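Side-chain contact in tryptophan--tRNA ligase (Campylobacter jejuni subsp. jejuni, PDB 3TZL), which is a homodimeric class I aminoacyl-tRNA synthetase that binds tryptophan and probably attaches it to its cognate tRNA at the expense of ATP: residues 63-68 against 285-290. Numbering follows the deposited sequence.
Sequences AAAAFL and NELLEK
Apolar helix-helix packing joins the alanine run of helix 53-70, in the Rossmann-like catalytic domain, to the last turn of helix 278-289, where Ala65 fits between the side chains of Leu287 and Leu288. The two segments run roughly antiparallel, at 148°, and their axes approach to 9.2 Å. The short side chain of Ala65 lets Leu287 lie close to the first helix: the CA atoms of Ala65 and Leu287 are 5.9 Å apart, and their CB atoms meet at 4.0 Å. From there Leu287 reaches along the first helix, its CD1 resting 3.9 Å from Ala65 O and 4.1 Å from Leu68 CB. That carbonyl oxygen accepts a hydrogen bond from the hydroxyl of Ser69, so the methyl lies beside an oxygen that already has a partner. On another flank of the alanine, Leu288, with CG anti to its carbonyl carbon (chi1 -66°), extends across to place CD2 4.0 Å from Ala65 CB. Tyr284, earlier on the second helix, also touches Ala65, while helix 291-320 packs against Leu68 through Leu294 and Ile297. Elsewhere on helix 53-70, Ala63 and Phe67 meet Ile41 of strand 36-41 and Pro12 of the predicted ATP-binding loop.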
ATOM      1  N   ALA B  63       7.701   2.995 -22.429  1.00 35.45           N
ATOM      2  CA  ALA B  63       8.924   2.677 -21.701  1.00 36.36           C
ATOM      3  C   ALA B  63       9.329   1.220 -21.933  1.00 33.47           C
ATOM      4  O   ALA B  63      10.494   0.927 -22.163  1.00 34.90           O
ATOM      5  CB  ALA B  63       8.782   2.968 -20.228  1.00 39.23           C
ATOM      6  N   ALA B  64       8.362   0.308 -21.865  1.00 35.83           N
ATOM      7  CA  ALA B  64       8.655  -1.103 -22.042  1.00 32.51           C
ATOM      8  C   ALA B  64       9.169  -1.315 -23.466  1.00 35.20           C
ATOM      9  O   ALA B  64      10.209  -1.941 -23.658  1.00 37.95           O
ATOM     10  CB  ALA B  64       7.414  -1.951 -21.772  1.00 27.44           C
ATOM     11  N   ALA B  65       8.455  -0.768 -24.451  1.00 37.95           N
ATOM     12  CA  ALA B  65       8.857  -0.873 -25.864  1.00 37.26           C
ATOM     13  C   ALA B  65      10.250  -0.300 -26.089  1.00 36.93           C
ATOM     14  O   ALA B  65      11.063  -0.891 -26.804  1.00 37.00           O
ATOM     15  CB  ALA B  65       7.852  -0.177 -26.771  1.00 33.86           C
ATOM     16  N   ALA B  66      10.541   0.834 -25.463  1.00 32.47           N
ATOM     17  CA  ALA B  66      11.856   1.451 -25.623  1.00 34.53           C
ATOM     18  C   ALA B  66      12.987   0.577 -25.072  1.00 36.03           C
ATOM     19  O   ALA B  66      14.032   0.415 -25.708  1.00 32.65           O
ATOM     20  CB  ALA B  66      11.887   2.818 -24.963  1.00 32.85           C
ATOM     21  N   PHE B  67      12.803   0.012 -23.884  1.00 34.97           N
ATOM     22  CA  PHE B  67      13.918  -0.727 -23.299  1.00 36.36           C
ATOM     23  C   PHE B  67      14.142  -2.055 -24.018  1.00 38.46           C
ATOM     24  O   PHE B  67      15.277  -2.485 -24.238  1.00 37.33           O
ATOM     25  CB  PHE B  67      13.760  -0.881 -21.784  1.00 35.54           C
ATOM     26  CG  PHE B  67      13.959   0.414 -21.023  1.00 37.55           C
ATOM     27  CD1 PHE B  67      15.224   0.940 -20.844  1.00 40.68           C
ATOM     28  CD2 PHE B  67      12.882   1.093 -20.486  1.00 39.12           C
ATOM     29  CE1 PHE B  67      15.410   2.136 -20.144  1.00 39.67           C
ATOM     30  CE2 PHE B  67      13.050   2.287 -19.803  1.00 38.12           C
ATOM     31  CZ  PHE B  67      14.319   2.807 -19.626  1.00 39.38           C
ATOM     32  N   LEU B  68      13.052  -2.701 -24.403  1.00 38.66           N
ATOM     33  CA  LEU B  68      13.157  -3.897 -25.216  1.00 37.52           C
ATOM     34  C   LEU B  68      13.860  -3.576 -26.529  1.00 37.11           C
ATOM     35  O   LEU B  68      14.791  -4.284 -26.932  1.00 37.50           O
ATOM     36  CB  LEU B  68      11.772  -4.488 -25.462  1.00 39.28           C
ATOM     37  CG  LEU B  68      11.179  -5.117 -24.208  1.00 41.09           C
ATOM     38  CD1 LEU B  68       9.741  -5.504 -24.449  1.00 44.19           C
ATOM     39  CD2 LEU B  68      11.990  -6.328 -23.804  1.00 42.54           C
ATOM     40  N   ASN B 285       8.319   0.856 -32.783  1.00 40.47           N
ATOM     41  CA  ASN B 285       7.049   1.090 -33.456  1.00 43.25           C
ATOM     42  C   ASN B 285       6.191  -0.154 -33.623  1.00 43.98           C
ATOM     43  O   ASN B 285       4.977  -0.095 -33.429  1.00 48.26           O
ATOM     44  CB  ASN B 285       7.289   1.762 -34.808  1.00 44.21           C
ATOM     45  CG  ASN B 285       7.796   3.182 -34.652  1.00 50.96           C
ATOM     46  OD1 ASN B 285       7.222   3.976 -33.898  1.00 51.50           O
ATOM     47  ND2 ASN B 285       8.891   3.505 -35.334  1.00 50.57           N
ATOM     48  N   GLU B 286       6.817  -1.271 -33.984  1.00 40.86           N
ATOM     49  CA  GLU B 286       6.118  -2.553 -34.073  1.00 46.71           C
ATOM     50  C   GLU B 286       5.472  -2.957 -32.739  1.00 46.11           C
ATOM     51  O   GLU B 286       4.322  -3.383 -32.703  1.00 46.92           O
ATOM     52  CB  GLU B 286       7.065  -3.653 -34.583  1.00 58.02           C
ATOM     53  CG  GLU B 286       6.514  -5.086 -34.530  1.00 68.09           C
ATOM     54  CD  GLU B 286       6.962  -5.871 -33.282  1.00 77.78           C
ATOM     55  OE1 GLU B 286       8.141  -5.739 -32.871  1.00 82.13           O
ATOM     56  OE2 GLU B 286       6.133  -6.627 -32.713  1.00 76.05           O
ATOM     57  N   LEU B 287       6.208  -2.815 -31.643  1.00 44.17           N
ATOM     58  CA  LEU B 287       5.693  -3.189 -30.332  1.00 43.36           C
ATOM     59  C   LEU B 287       4.522  -2.304 -29.892  1.00 44.73           C
ATOM     60  O   LEU B 287       3.688  -2.722 -29.094  1.00 45.18           O
ATOM     61  CB  LEU B 287       6.812  -3.143 -29.285  1.00 37.44           C
ATOM     62  CG  LEU B 287       7.908  -4.210 -29.380  1.00 40.57           C
ATOM     63  CD1 LEU B 287       9.124  -3.796 -28.547  1.00 39.06           C
ATOM     64  CD2 LEU B 287       7.410  -5.593 -28.941  1.00 36.30           C
ATOM     65  N   LEU B 288       4.460  -1.083 -30.413  1.00 42.15           N
ATOM     66  CA  LEU B 288       3.373  -0.178 -30.070  1.00 42.61           C
ATOM     67  C   LEU B 288       2.167  -0.349 -30.986  1.00 49.18           C
ATOM     68  O   LEU B 288       1.034  -0.112 -30.571  1.00 49.31           O
ATOM     69  CB  LEU B 288       3.847   1.277 -30.085  1.00 41.00           C
ATOM     70  CG  LEU B 288       4.866   1.619 -29.004  1.00 38.94           C
ATOM     71  CD1 LEU B 288       5.295   3.080 -29.129  1.00 40.83           C
ATOM     72  CD2 LEU B 288       4.271   1.333 -27.634  1.00 41.61           C
ATOM     73  N   GLU B 289       2.412  -0.764 -32.224  1.00 54.70           N
ATOM     74  CA  GLU B 289       1.345  -0.947 -33.205  1.00 56.52           C
ATOM     75  C   GLU B 289       0.641  -2.285 -33.030  1.00 57.39           C
ATOM     76  O   GLU B 289      -0.555  -2.403 -33.295  1.00 59.49           O
ATOM     77  CB  GLU B 289       1.895  -0.815 -34.624  1.00 64.57           C
ATOM     78  CG  GLU B 289       2.336   0.603 -34.986  1.00 73.41           C
ATOM     79  CD  GLU B 289       3.147   0.651 -36.275  1.00 82.72           C
ATOM     80  OE1 GLU B 289       3.254  -0.401 -36.948  1.00 88.35           O
ATOM     81  OE2 GLU B 289       3.683   1.735 -36.610  1.00 82.28           O
ATOM     82  N   LYS B 290       1.380  -3.295 -32.585  1.00 56.69           N
ATOM     83  CA  LYS B 290       0.774  -4.582 -32.273  1.00 59.30           C
ATOM     84  C   LYS B 290       0.934  -4.887 -30.790  1.00 58.07           C
ATOM     85  O   LYS B 290       1.884  -5.553 -30.379  1.00 55.65           O
ATOM     86  CB  LYS B 290       1.344  -5.718 -33.134  1.00 63.83           C
ATOM     87  CG  LYS B 290       0.718  -7.111 -32.844  1.00119.05           C
ATOM     88  CD  LYS B 290      -0.813  -7.161 -33.103  1.00 77.21           C
ATOM     89  CE  LYS B 290      -1.623  -7.073 -31.805  1.00 72.12           C
ATOM     90  NZ  LYS B 290      -3.080  -6.873 -32.005  1.00 71.71           N
TER